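PDB 3D3Y: peptidase M16 C-terminal domain-containing protein from Enterococcus faecalis, which is of unknown function but is related to the M16 metallopeptidases and carries a domain of the inactive M16 type. Local coordinates for residues A[15-20]-A[369-374]; A[152-157]-A[254-259]; A[200-205]-A[377-382]; A[315-320]-A[331-336]. All coordinates share one frame; numbering follows the deposited sequence.

From the N terminus, strand 12-18 opens the longest loop, which interaction 1 closes 349 residues later on helix 368-380. Helix 150-162 then starts interaction 2, closed at strand 255-262 and nested within that loop. Strand 200-207 opens interaction 3 before interaction 2 has closed, so these two cross; interaction 3 also crosses interaction 1, opening inside its loop and closing just beyond it on the same helix, 368-380. Interaction 4 is local, joining strand 314-321 to helix 326-341, and lies inside the loops of interactions 1 and 3. Interactions 1 and 3 share the six-stranded sheet, interactions 2 and 4 the five-stranded one. The two pairs lie on opposite sides of the chain's centre; the centres of interactions 1 and 2 are about 36 Å apart.

Interaction 1: A[15-20]-A[369-374]; sequences HVIPTE and GAWLEK. With EDO (1,2-ethanediol), chain F.
W371, on the helical segment 369-374, carries this contact by placing the benzene part of its indole against I17 and T19. CG stands anti to the backbone N (chi1 -172°), which sends the ring out from the helix toward the end of the strand. T19 meets it at the edge, close to the ring plane, with OG1 3.7 Å from W371 CZ3. I17 approaches obliquely, the two side chains sliding past one another, and its CG2 branch lies 3.9 Å from W371 CZ2. The polar ends turn to partners nearby: W371 NE1 bonds to E375 OE2, and T19 OG1 pairs with the backbone N of K21. A 1,2-ethanediol, probably from the crystallisation liquor, sits beside the ring with O2 3.6 Å from W371 CH2, while E20 N donates to its O1 (3.0 Å, 163° at the hydrogen). One residue further, L372 comes less close to segment 15-20 and rests on F204 of the adjacent strand. E373 turns its carboxylate to a salt bridge with R30. With I17 and F204 of neighbouring strands both meeting side chains of helix 368-380, and the CA atoms of I17 and L372 8.8 Å apart, the contact is that of a helix packed on one face of a mixed sheet in an alpha/beta fold.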
loop_
_atom_site.group_PDB
_atom_site.type_symbol
_atom_site.label_atom_id
_atom_site.label_comp_id
_atom_site.label_asym_id
_atom_site.label_seq_id
_atom_site.Cartn_x
_atom_site.Cartn_y
_atom_site.Cartn_z
ATOM N N HIS A 15 -19.949 -1.872 -6.816
ATOM C CA HIS A 15 -19.394 -2.547 -7.991
ATOM C C HIS A 15 -19.481 -4.036 -7.762
ATOM O O HIS A 15 -18.886 -4.565 -6.809
ATOM C CB HIS A 15 -17.924 -2.143 -8.228
ATOM C CG HIS A 15 -17.681 -0.672 -8.102
ATOM N ND1 HIS A 15 -17.852 0.202 -9.150
ATOM C CD2 HIS A 15 -17.305 0.082 -7.044
ATOM C CE1 HIS A 15 -17.586 1.435 -8.747
ATOM N NE2 HIS A 15 -17.248 1.390 -7.474
ATOM N N VAL A 16 -20.230 -4.707 -8.621
ATOM C CA VAL A 16 -20.452 -6.140 -8.514
ATOM C C VAL A 16 -19.671 -6.828 -9.639
ATOM O O VAL A 16 -19.846 -6.488 -10.814
ATOM C CB VAL A 16 -21.963 -6.465 -8.625
ATOM C CG1 VAL A 16 -22.206 -7.987 -8.619
ATOM C CG2 VAL A 16 -22.767 -5.750 -7.508
ATOM N N ILE A 17 -18.795 -7.766 -9.260
ATOM C CA ILE A 17 -17.951 -8.506 -10.191
ATOM C C ILE A 17 -18.365 -9.986 -10.145
ATOM O O ILE A 17 -17.894 -10.759 -9.280
ATOM C CB ILE A 17 -16.409 -8.325 -9.934
ATOM C CG1 ILE A 17 -15.997 -6.845 -9.924
ATOM C CG2 ILE A 17 -15.586 -9.009 -11.058
ATOM C CD1 ILE A 17 -16.143 -6.175 -8.631
ATOM N N PRO A 18 -19.281 -10.383 -11.057
ATOM C CA PRO A 18 -19.774 -11.757 -11.107
ATOM C C PRO A 18 -18.691 -12.675 -11.629
ATOM O O PRO A 18 -17.992 -12.334 -12.580
ATOM C CB PRO A 18 -20.930 -11.701 -12.139
ATOM C CG PRO A 18 -21.203 -10.266 -12.340
ATOM C CD PRO A 18 -19.914 -9.548 -12.090
ATOM N N THR A 19 -18.567 -13.843 -11.015
ATOM C CA THR A 19 -17.601 -14.836 -11.444
ATOM C C THR A 19 -17.989 -16.178 -10.840
ATOM O O THR A 19 -18.601 -16.220 -9.777
ATOM C CB THR A 19 -16.169 -14.461 -11.018
ATOM O OG1 THR A 19 -15.288 -15.521 -11.372
ATOM C CG2 THR A 19 -16.055 -14.185 -9.481
ATOM N N GLU A 20 -17.662 -17.262 -11.533
ATOM C CA GLU A 20 -17.893 -18.596 -10.995
ATOM C C GLU A 20 -16.567 -19.237 -10.555
ATOM O O GLU A 20 -16.498 -20.441 -10.285
ATOM C CB GLU A 20 -18.610 -19.455 -12.043
ATOM C CG GLU A 20 -20.090 -19.145 -12.144
ATOM C CD GLU A 20 -20.775 -19.956 -13.225
ATOM O OE1 GLU A 20 -20.337 -19.872 -14.384
ATOM O OE2 GLU A 20 -21.748 -20.677 -12.913
ATOM N N GLY A 369 -7.986 -11.593 -4.015
ATOM C CA GLY A 369 -7.527 -10.304 -3.473
ATOM C C GLY A 369 -6.850 -9.434 -4.507
ATOM O O GLY A 369 -7.103 -8.224 -4.587
ATOM N N ALA A 370 -5.965 -10.044 -5.302
ATOM C CA ALA A 370 -5.266 -9.342 -6.370
ATOM C C ALA A 370 -6.254 -8.847 -7.421
ATOM O O ALA A 370 -6.102 -7.759 -7.965
ATOM C CB ALA A 370 -4.233 -10.274 -7.033
ATOM N N TRP A 371 -7.248 -9.665 -7.709
ATOM C CA TRP A 371 -8.267 -9.316 -8.687
ATOM C C TRP A 371 -9.017 -8.059 -8.207
ATOM O O TRP A 371 -9.077 -7.064 -8.936
ATOM C CB TRP A 371 -9.201 -10.507 -8.945
ATOM C CG TRP A 371 -10.169 -10.315 -10.081
ATOM C CD1 TRP A 371 -10.399 -9.162 -10.782
ATOM C CD2 TRP A 371 -11.076 -11.292 -10.618
ATOM N NE1 TRP A 371 -11.372 -9.365 -11.737
ATOM C CE2 TRP A 371 -11.810 -10.661 -11.654
ATOM C CE3 TRP A 371 -11.339 -12.644 -10.332
ATOM C CZ2 TRP A 371 -12.782 -11.336 -12.409
ATOM C CZ3 TRP A 371 -12.307 -13.306 -11.072
ATOM C CH2 TRP A 371 -13.020 -12.653 -12.098
ATOM N N LEU A 372 -9.519 -8.076 -6.972
ATOM C CA LEU A 372 -10.147 -6.866 -6.385
ATOM C C LEU A 372 -9.299 -5.595 -6.505
ATOM O O LEU A 372 -9.824 -4.561 -6.897
ATOM C CB LEU A 372 -10.607 -7.074 -4.928
ATOM C CG LEU A 372 -11.902 -7.826 -4.642
ATOM C CD1 LEU A 372 -12.032 -8.099 -3.133
ATOM C CD2 LEU A 372 -13.169 -7.116 -5.154
ATOM N N GLU A 373 -8.001 -5.683 -6.203
ATOM C CA GLU A 373 -7.075 -4.550 -6.364
ATOM C C GLU A 373 -6.923 -4.068 -7.813
ATOM O O GLU A 373 -6.865 -2.864 -8.050
ATOM C CB GLU A 373 -5.686 -4.818 -5.757
ATOM C CG GLU A 373 -5.668 -5.069 -4.242
ATOM C CD GLU A 373 -6.311 -3.925 -3.431
ATOM O OE1 GLU A 373 -6.278 -2.755 -3.874
ATOM O OE2 GLU A 373 -6.869 -4.204 -2.361
ATOM N N LYS A 374 -6.830 -4.998 -8.770
ATOM C CA LYS A 374 -6.839 -4.639 -10.192
ATOM C C LYS A 374 -8.132 -3.904 -10.537
ATOM O O LYS A 374 -8.099 -2.896 -11.231
ATOM C CB LYS A 374 -6.684 -5.879 -11.098
ATOM C CG LYS A 374 -5.310 -6.528 -11.018
ATOM C CD LYS A 374 -5.120 -7.715 -11.999
ATOM C CE LYS A 374 -3.687 -8.266 -11.848
ATOM N NZ LYS A 374 -3.482 -9.613 -12.479
HETATM C C1 EDO F . -15.345 -16.990 -14.652
HETATM O O1 EDO F . -16.632 -17.500 -14.297
HETATM C C2 EDO F . -15.277 -15.490 -14.392
HETATM O O2 EDO F . -13.925 -15.047 -14.583
#

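Interaction 2: A[152-157]-A[254-259]; sequences TYASLA and QSKLNL. With ACT (acetate ion), chain C.
This is a close helix-on-sheet contact of an alpha/beta fold: helix 150-162 lies on one face of the five-stranded sheet, over strand 255-262. The axes of the short segments approach to 8.7 Å and cross at -33°, with the helix and the strand running in broadly the same direction. The small side chain of A154 is consistent with this close spacing. A154 turns its methyl group into the sheet, where CB lies 3.6 Å from K256 CB; the CA atoms of these two residues are only 6.6 Å apart. K256 begins by pointing at the helix, then bends at chi2 (-60°) and leads its ammonium away to Q254 OE1, which NZ meets at 2.8 Å, and to the hydroxyl of Y303. The lysine thus offers its aliphatic root to the helix while its charge is held by groups to one side. Alternation along the strand confirms the layering, since K256 and N258 face helix 150-162 whereas L257 and L259 pack on helix 326-341 across the sheet. N258 also ties its strand to the neighbouring strand 314-321, because OD1 accepts from T319 N, a bond that helps fix which way the amide is flipped. The ND2 end then faces the helix: it lies 3.3 Å from A154 CB and makes a weak, bent hydrogen bond to the backbone O of A154 (3.1 Å, 143° at the hydrogen).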
loop_
_atom_site.group_PDB
_atom_site.type_symbol
_atom_site.label_atom_id
_atom_site.label_comp_id
_atom_site.label_asym_id
_atom_site.label_seq_id
_atom_site.Cartn_x
_atom_site.Cartn_y
_atom_site.Cartn_z
ATOM N N THR A 152 13.645 -1.039 8.058
ATOM C CA THR A 152 12.379 -0.355 7.902
ATOM C C THR A 152 12.532 1.090 8.355
ATOM O O THR A 152 12.126 1.994 7.638
ATOM C CB THR A 152 11.222 -1.060 8.666
ATOM O OG1 THR A 152 11.172 -2.432 8.271
ATOM C CG2 THR A 152 9.875 -0.429 8.332
ATOM N N TYR A 153 13.142 1.305 9.518
ATOM C CA TYR A 153 13.361 2.656 10.009
ATOM C C TYR A 153 14.096 3.541 8.962
ATOM O O TYR A 153 13.667 4.661 8.664
ATOM C CB TYR A 153 14.126 2.655 11.337
ATOM C CG TYR A 153 14.400 4.075 11.796
ATOM C CD1 TYR A 153 13.368 4.863 12.314
ATOM C CD2 TYR A 153 15.647 4.652 11.643
ATOM C CE1 TYR A 153 13.590 6.174 12.695
ATOM C CE2 TYR A 153 15.888 5.965 12.033
ATOM C CZ TYR A 153 14.848 6.718 12.551
ATOM O OH TYR A 153 15.058 8.028 12.940
ATOM N N ALA A 154 15.199 3.021 8.430
ATOM C CA ALA A 154 16.032 3.752 7.493
ATOM C C ALA A 154 15.297 4.023 6.181
ATOM O O ALA A 154 15.553 5.046 5.534
ATOM C CB ALA A 154 17.336 3.020 7.249
ATOM N N SER A 155 14.372 3.140 5.811
ATOM C CA SER A 155 13.549 3.332 4.605
ATOM C C SER A 155 12.554 4.466 4.801
ATOM O O SER A 155 12.378 5.323 3.955
ATOM C CB SER A 155 12.771 2.063 4.260
ATOM O OG SER A 155 12.020 2.308 3.060
ATOM N N LEU A 156 11.883 4.452 5.935
ATOM C CA LEU A 156 10.995 5.538 6.311
ATOM C C LEU A 156 11.723 6.887 6.434
ATOM O O LEU A 156 11.190 7.931 6.028
ATOM C CB LEU A 156 10.260 5.190 7.604
ATOM C CG LEU A 156 9.340 3.975 7.513
ATOM C CD1 LEU A 156 9.044 3.528 8.930
ATOM C CD2 LEU A 156 8.054 4.300 6.749
ATOM N N ALA A 157 12.922 6.865 7.002
ATOM C CA ALA A 157 13.701 8.082 7.175
ATOM C C ALA A 157 14.137 8.628 5.818
ATOM O O ALA A 157 14.169 9.841 5.616
ATOM C CB ALA A 157 14.933 7.845 8.067
ATOM N N GLN A 254 25.186 -2.877 12.222
ATOM C CA GLN A 254 25.240 -2.734 10.770
ATOM C C GLN A 254 24.653 -1.368 10.418
ATOM O O GLN A 254 23.570 -1.027 10.905
ATOM C CB GLN A 254 24.359 -3.818 10.106
ATOM C CG GLN A 254 24.517 -3.932 8.610
ATOM C CD GLN A 254 23.599 -4.999 7.996
ATOM O OE1 GLN A 254 22.558 -4.688 7.432
ATOM N NE2 GLN A 254 23.993 -6.250 8.118
ATOM N N SER A 255 25.346 -0.594 9.580
ATOM C CA SER A 255 24.826 0.724 9.155
ATOM C C SER A 255 23.893 0.556 7.971
ATOM O O SER A 255 23.949 -0.454 7.277
ATOM C CB SER A 255 25.971 1.667 8.786
ATOM O OG SER A 255 26.791 1.920 9.920
ATOM N N LYS A 256 23.033 1.533 7.737
ATOM C CA LYS A 256 22.137 1.528 6.590
ATOM C C LYS A 256 22.478 2.687 5.692
ATOM O O LYS A 256 22.677 3.812 6.165
ATOM C CB LYS A 256 20.672 1.647 7.025
ATOM C CG LYS A 256 20.258 0.635 8.099
ATOM C CD LYS A 256 20.445 -0.792 7.611
ATOM C CE LYS A 256 19.956 -1.854 8.593
ATOM N NZ LYS A 256 20.230 -3.230 8.011
ATOM N N LEU A 257 22.556 2.427 4.394
ATOM C CA LEU A 257 22.788 3.526 3.461
ATOM C C LEU A 257 21.776 3.447 2.330
ATOM O O LEU A 257 21.805 2.510 1.519
ATOM C CB LEU A 257 24.257 3.502 2.945
ATOM C CG LEU A 257 24.623 4.547 1.867
ATOM C CD1 LEU A 257 24.447 6.018 2.402
ATOM C CD2 LEU A 257 26.061 4.317 1.336
ATOM N N ASN A 258 20.876 4.424 2.287
ATOM C CA ASN A 258 19.767 4.406 1.333
ATOM C C ASN A 258 19.752 5.643 0.434
ATOM O O ASN A 258 20.176 6.736 0.846
ATOM C CB ASN A 258 18.410 4.318 2.074
ATOM C CG ASN A 258 18.283 3.070 2.935
ATOM O OD1 ASN A 258 18.945 2.041 2.705
ATOM N ND2 ASN A 258 17.406 3.150 3.946
ATOM N N LEU A 259 19.226 5.484 -0.774
ATOM C CA LEU A 259 19.248 6.559 -1.789
ATOM C C LEU A 259 17.878 6.607 -2.433
ATOM O O LEU A 259 17.286 5.556 -2.727
ATOM C CB LEU A 259 20.272 6.279 -2.901
ATOM C CG LEU A 259 21.773 6.207 -2.625
ATOM C CD1 LEU A 259 22.157 4.886 -1.923
ATOM C CD2 LEU A 259 22.480 6.298 -3.937
HETATM C C ACT C . 29.130 -0.429 11.212
HETATM O O ACT C . 28.397 -1.103 11.969
HETATM O OXT ACT C . 28.587 0.458 10.524
HETATM C CH3 ACT C . 30.582 -0.683 11.154
#

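Interaction 3: A[200-205]-A[377-382]; sequences QVDIFV and LNELMP
The nearest CA atoms of the two segments, those of D202 and E379, are 9.5 Å apart, a separation that side chains and one water bridge. Segment 200-205 belongs to the six-stranded mixed sheet, and segment 377-382 holds the end of helix 368-380, which packs on one face of it in an alpha/beta layer arrangement. Strand alternation shows which side is which: D202 and F204 turn to helix 368-380, whereas I203 and V205 pack against helix 211-219 on the other face. E379 does the reaching from the helix. Its CB points at the strand and meets F204; with CG anti to the backbone N (chi1 170°) and a bend at chi2 (64°), the carboxylate is carried toward D202. The phenyl ring is met at its edge, with F204 CZ 4.5 Å from E379 CB in a loose apolar contact, and H15 of the adjacent strand stacks on the same ring. L377 O accepts from M381 N (2.8 Å) in the final turn, and selenomethionine M381 is the first residue to leave helical geometry. Two carboxylates near each other would ordinarily repel: D202 OD1 and E379 OE2 are 4.4 Å apart. Partners around D202 probably offset this, since OD2 forms a salt bridge with K230 and OD1 is also bonded to H15 NE2. Between the two acids sits a water that donates a hydrogen to each, 2.6 Å from D202 OD1 and 2.8 Å from E379 OE2.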
loop_
_atom_site.group_PDB
_atom_site.type_symbol
_atom_site.label_atom_id
_atom_site.label_comp_id
_atom_site.label_asym_id
_atom_site.label_seq_id
_atom_site.Cartn_x
_atom_site.Cartn_y
_atom_site.Cartn_z
ATOM N N GLN A 200 -14.908 9.384 -0.221
ATOM C CA GLN A 200 -15.472 8.642 -1.350
ATOM C C GLN A 200 -15.487 7.172 -0.950
ATOM O O GLN A 200 -14.505 6.650 -0.408
ATOM C CB GLN A 200 -14.672 8.867 -2.637
ATOM C CG GLN A 200 -14.876 10.282 -3.238
ATOM C CD GLN A 200 -14.404 11.374 -2.278
ATOM O OE1 GLN A 200 -13.259 11.357 -1.805
ATOM N NE2 GLN A 200 -15.286 12.325 -1.982
ATOM N N VAL A 201 -16.611 6.507 -1.184
ATOM C CA VAL A 201 -16.771 5.131 -0.721
ATOM C C VAL A 201 -17.048 4.267 -1.941
ATOM O O VAL A 201 -17.885 4.621 -2.777
ATOM C CB VAL A 201 -17.951 5.016 0.295
ATOM C CG1 VAL A 201 -18.112 3.561 0.782
ATOM C CG2 VAL A 201 -17.710 5.919 1.498
ATOM N N ASP A 202 -16.329 3.156 -2.056
ATOM C CA ASP A 202 -16.596 2.195 -3.128
ATOM C C ASP A 202 -16.682 0.801 -2.519
ATOM O O ASP A 202 -15.879 0.419 -1.663
ATOM C CB ASP A 202 -15.543 2.289 -4.252
ATOM C CG ASP A 202 -15.718 3.533 -5.089
ATOM O OD1 ASP A 202 -16.511 3.506 -6.054
ATOM O OD2 ASP A 202 -15.089 4.564 -4.759
ATOM N N ILE A 203 -17.705 0.067 -2.934
ATOM C CA ILE A 203 -18.005 -1.238 -2.360
ATOM C C ILE A 203 -17.911 -2.213 -3.494
ATOM O O ILE A 203 -18.497 -1.986 -4.585
ATOM C CB ILE A 203 -19.421 -1.270 -1.755
ATOM C CG1 ILE A 203 -19.515 -0.229 -0.640
ATOM C CG2 ILE A 203 -19.742 -2.679 -1.233
ATOM C CD1 ILE A 203 -20.919 -0.056 -0.058
ATOM N N PHE A 204 -17.131 -3.261 -3.263
ATOM C CA PHE A 204 -16.915 -4.305 -4.256
ATOM C C PHE A 204 -17.399 -5.655 -3.750
ATOM O O PHE A 204 -17.199 -6.014 -2.572
ATOM C CB PHE A 204 -15.428 -4.398 -4.602
ATOM C CG PHE A 204 -14.929 -3.233 -5.388
ATOM C CD1 PHE A 204 -14.733 -3.338 -6.755
ATOM C CD2 PHE A 204 -14.656 -2.012 -4.757
ATOM C CE1 PHE A 204 -14.287 -2.250 -7.490
ATOM C CE2 PHE A 204 -14.203 -0.927 -5.495
ATOM C CZ PHE A 204 -14.014 -1.045 -6.845
ATOM N N VAL A 205 -18.033 -6.399 -4.652
ATOM C CA VAL A 205 -18.464 -7.747 -4.372
ATOM C C VAL A 205 -17.992 -8.609 -5.523
ATOM O O VAL A 205 -18.389 -8.393 -6.674
ATOM C CB VAL A 205 -20.018 -7.853 -4.227
ATOM C CG1 VAL A 205 -20.402 -9.288 -3.891
ATOM C CG2 VAL A 205 -20.493 -6.903 -3.145
ATOM N N LEU A 377 -7.981 -0.270 -9.123
ATOM C CA LEU A 377 -7.144 0.611 -9.938
ATOM C C LEU A 377 -7.826 0.961 -11.222
ATOM O O LEU A 377 -7.828 2.119 -11.624
ATOM C CB LEU A 377 -5.761 0.015 -10.251
ATOM C CG LEU A 377 -4.839 -0.190 -9.051
ATOM C CD1 LEU A 377 -3.467 -0.658 -9.532
ATOM C CD2 LEU A 377 -4.735 1.091 -8.195
ATOM N N ASN A 378 -8.387 -0.055 -11.870
ATOM C CA ASN A 378 -9.171 0.087 -13.086
ATOM C C ASN A 378 -10.301 1.100 -12.980
ATOM O O ASN A 378 -10.574 1.844 -13.924
ATOM C CB ASN A 378 -9.809 -1.250 -13.363
ATOM C CG ASN A 378 -9.592 -1.683 -14.734
ATOM O OD1 ASN A 378 -10.291 -1.229 -15.634
ATOM N ND2 ASN A 378 -8.594 -2.564 -14.942
ATOM N N GLU A 379 -10.969 1.080 -11.835
ATOM C CA GLU A 379 -12.048 1.999 -11.522
ATOM C C GLU A 379 -11.509 3.421 -11.433
ATOM O O GLU A 379 -12.086 4.335 -11.989
ATOM C CB GLU A 379 -12.709 1.597 -10.198
ATOM C CG GLU A 379 -13.707 2.607 -9.635
ATOM C CD GLU A 379 -14.914 2.810 -10.537
ATOM O OE1 GLU A 379 -15.198 1.925 -11.382
ATOM O OE2 GLU A 379 -15.583 3.865 -10.387
ATOM N N LEU A 380 -10.386 3.591 -10.747
ATOM C CA LEU A 380 -9.725 4.892 -10.670
ATOM C C LEU A 380 -9.254 5.398 -12.032
ATOM O O LEU A 380 -9.556 6.523 -12.437
ATOM C CB LEU A 380 -8.547 4.828 -9.696
ATOM C CG LEU A 380 -8.901 4.397 -8.275
ATOM C CD1 LEU A 380 -7.653 4.129 -7.474
ATOM C CD2 LEU A 380 -9.764 5.425 -7.568
HETATM N N MSE A 381 -8.539 4.552 -12.760
HETATM C CA MSE A 381 -7.915 4.983 -13.990
HETATM C C MSE A 381 -8.295 4.104 -15.139
HETATM O O MSE A 381 -7.529 3.207 -15.525
HETATM C CB MSE A 381 -6.415 5.006 -13.816
HETATM C CG MSE A 381 -5.994 5.867 -12.673
HETATM SE SE MSE A 381 -4.104 5.745 -12.564
HETATM C CE MSE A 381 -3.850 4.374 -11.265
ATOM N N PRO A 382 -9.468 4.391 -15.721
ATOM C CA PRO A 382 -10.172 3.527 -16.661
ATOM C C PRO A 382 -9.413 3.221 -17.932
ATOM O O PRO A 382 -9.710 2.239 -18.601
ATOM C CB PRO A 382 -11.442 4.329 -17.001
ATOM C CG PRO A 382 -11.599 5.292 -15.892
ATOM C CD PRO A 382 -10.203 5.647 -15.495
HETATM O O HOH W 1 -16.145 5.244 -7.997
#

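Interaction 4: A[315-320]-A[331-336]; sequences MTVQTG and RLISTE. With ACT (acetate ion), chain E.
A beta-alpha unit provides this contact: strand 314-321 passes through a short connection into helix 326-341, which folds back over the sheet so that I333 meets V317 and T319. The CA atoms of V317 and I333 are 8.9 Å apart, and apolar side chains fill the distance. I333 carries CG1 anti to its carbonyl carbon (chi1 -69°) and extends it to CD1, whose methyl meets V317 tip to tip, 4.1 Å from V317 CG1. The same CD1 lies 4.2 Å from T319 CG2, so one methyl from the helix touches two residues spaced a strand repeat apart. T319 turns its methyl to the helix while its hydroxyl is hydrogen-bonded within the sheet to L257 O. T316, just before V317, faces the other side of the sheet by strand alternation, and there OG1 donates to an acetate, probably from the crystallisation liquor (T316 OG1 to acetate O, 2.8 Å). Within the helix, R331 O is gripped twice: T335 N provides the usual backbone bond, and T335 OG1 donates from the opposite face of the carbonyl plane at 3.0 Å. The contact lies inside a larger hydrophobic layer. F282 of helix 272-284 touches both V317 and I333, V317 also packs on L290 of helix 289-295, and I333 extends the interface to L259 and Y261 on the neighbouring antiparallel strand 255-262.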
loop_
_atom_site.group_PDB
_atom_site.type_symbol
_atom_site.label_atom_id
_atom_site.label_comp_id
_atom_site.label_asym_id
_atom_site.label_seq_id
_atom_site.Cartn_x
_atom_site.Cartn_y
_atom_site.Cartn_z
HETATM N N MSE A 315 12.174 6.016 -6.838
HETATM C CA MSE A 315 12.853 4.730 -6.826
HETATM C C MSE A 315 13.828 4.829 -5.675
HETATM O O MSE A 315 14.370 5.867 -5.498
HETATM C CB MSE A 315 13.664 4.632 -8.116
HETATM C CG MSE A 315 13.978 3.309 -8.680
HETATM SE SE MSE A 315 15.792 2.867 -8.956
HETATM C CE MSE A 315 16.456 3.441 -7.403
ATOM N N THR A 316 14.053 3.751 -4.924
ATOM C CA THR A 316 15.007 3.770 -3.806
ATOM C C THR A 316 15.970 2.599 -3.925
ATOM O O THR A 316 15.633 1.551 -4.530
ATOM C CB THR A 316 14.317 3.646 -2.438
ATOM O OG1 THR A 316 13.729 2.355 -2.330
ATOM C CG2 THR A 316 13.243 4.704 -2.235
ATOM N N VAL A 317 17.174 2.815 -3.413
ATOM C CA VAL A 317 18.148 1.800 -3.264
ATOM C C VAL A 317 18.372 1.751 -1.766
ATOM O O VAL A 317 18.554 2.799 -1.129
ATOM C CB VAL A 317 19.475 2.151 -4.006
ATOM C CG1 VAL A 317 20.637 1.197 -3.583
ATOM C CG2 VAL A 317 19.287 2.063 -5.519
ATOM N N GLN A 318 18.340 0.544 -1.206
ATOM C CA GLN A 318 18.579 0.341 0.213
ATOM C C GLN A 318 19.739 -0.636 0.398
ATOM O O GLN A 318 19.743 -1.695 -0.231
ATOM C CB GLN A 318 17.320 -0.253 0.849
ATOM C CG GLN A 318 16.107 0.678 0.808
ATOM C CD GLN A 318 14.907 0.010 1.436
ATOM O OE1 GLN A 318 14.976 -0.525 2.560
ATOM N NE2 GLN A 318 13.808 0.001 0.701
ATOM N N THR A 319 20.709 -0.281 1.249
ATOM C CA THR A 319 21.852 -1.139 1.556
ATOM C C THR A 319 22.078 -1.252 3.073
ATOM O O THR A 319 21.733 -0.338 3.827
ATOM C CB THR A 319 23.165 -0.623 0.861
ATOM O OG1 THR A 319 23.635 0.568 1.497
ATOM C CG2 THR A 319 22.921 -0.293 -0.658
ATOM N N GLY A 320 22.637 -2.382 3.493
ATOM C CA GLY A 320 23.269 -2.539 4.819
ATOM C C GLY A 320 24.759 -2.680 4.576
ATOM O O GLY A 320 25.204 -3.485 3.702
ATOM N N ARG A 331 29.934 5.341 -4.673
ATOM C CA ARG A 331 30.636 5.331 -5.985
ATOM C C ARG A 331 30.310 4.053 -6.791
ATOM O O ARG A 331 30.064 4.122 -7.997
ATOM C CB ARG A 331 32.156 5.514 -5.817
ATOM C CG ARG A 331 32.537 6.907 -5.229
ATOM C CD ARG A 331 34.085 7.153 -5.178
ATOM N NE ARG A 331 34.779 6.431 -4.100
ATOM C CZ ARG A 331 35.056 6.916 -2.880
ATOM N NH1 ARG A 331 34.695 8.149 -2.520
ATOM N NH2 ARG A 331 35.693 6.152 -1.998
ATOM N N LEU A 332 30.283 2.909 -6.120
ATOM C CA LEU A 332 29.959 1.648 -6.799
ATOM C C LEU A 332 28.539 1.660 -7.385
ATOM O O LEU A 332 28.337 1.218 -8.503
ATOM C CB LEU A 332 30.118 0.454 -5.848
ATOM C CG LEU A 332 31.544 0.088 -5.400
ATOM C CD1 LEU A 332 31.561 -0.967 -4.266
ATOM C CD2 LEU A 332 32.400 -0.379 -6.580
ATOM N N ILE A 333 27.568 2.114 -6.596
ATOM C CA ILE A 333 26.164 2.243 -7.043
ATOM C C ILE A 333 26.050 3.171 -8.261
ATOM O O ILE A 333 25.367 2.838 -9.259
ATOM C CB ILE A 333 25.278 2.815 -5.922
ATOM C CG1 ILE A 333 25.115 1.794 -4.790
ATOM C CG2 ILE A 333 23.881 3.247 -6.483
ATOM C CD1 ILE A 333 24.523 2.430 -3.493
ATOM N N SER A 334 26.721 4.322 -8.176
ATOM C CA SER A 334 26.763 5.278 -9.295
ATOM C C SER A 334 27.359 4.657 -10.562
ATOM O O SER A 334 26.854 4.855 -11.694
ATOM C CB SER A 334 27.601 6.504 -8.902
ATOM O OG SER A 334 27.815 7.327 -10.045
ATOM N N THR A 335 28.423 3.877 -10.374
ATOM C CA THR A 335 29.045 3.171 -11.509
ATOM C C THR A 335 28.092 2.221 -12.217
ATOM O O THR A 335 28.018 2.215 -13.459
ATOM C CB THR A 335 30.304 2.433 -11.062
ATOM O OG1 THR A 335 31.236 3.425 -10.626
ATOM C CG2 THR A 335 30.922 1.654 -12.234
ATOM N N GLU A 336 27.364 1.427 -11.436
ATOM C CA GLU A 336 26.374 0.530 -12.024
ATOM C C GLU A 336 25.262 1.285 -12.730
ATOM O O GLU A 336 24.806 0.861 -13.775
ATOM C CB GLU A 336 25.808 -0.451 -10.992
ATOM C CG GLU A 336 26.877 -1.451 -10.456
ATOM C CD GLU A 336 27.682 -2.108 -11.576
ATOM O OE1 GLU A 336 27.124 -2.372 -12.664
ATOM O OE2 GLU A 336 28.881 -2.370 -11.386
HETATM C C ACT E . 10.024 2.408 -2.281
HETATM O O ACT E . 11.020 2.083 -1.569
HETATM O OXT ACT E . 10.203 2.631 -3.524
HETATM C CH3 ACT E . 8.676 2.537 -1.648
#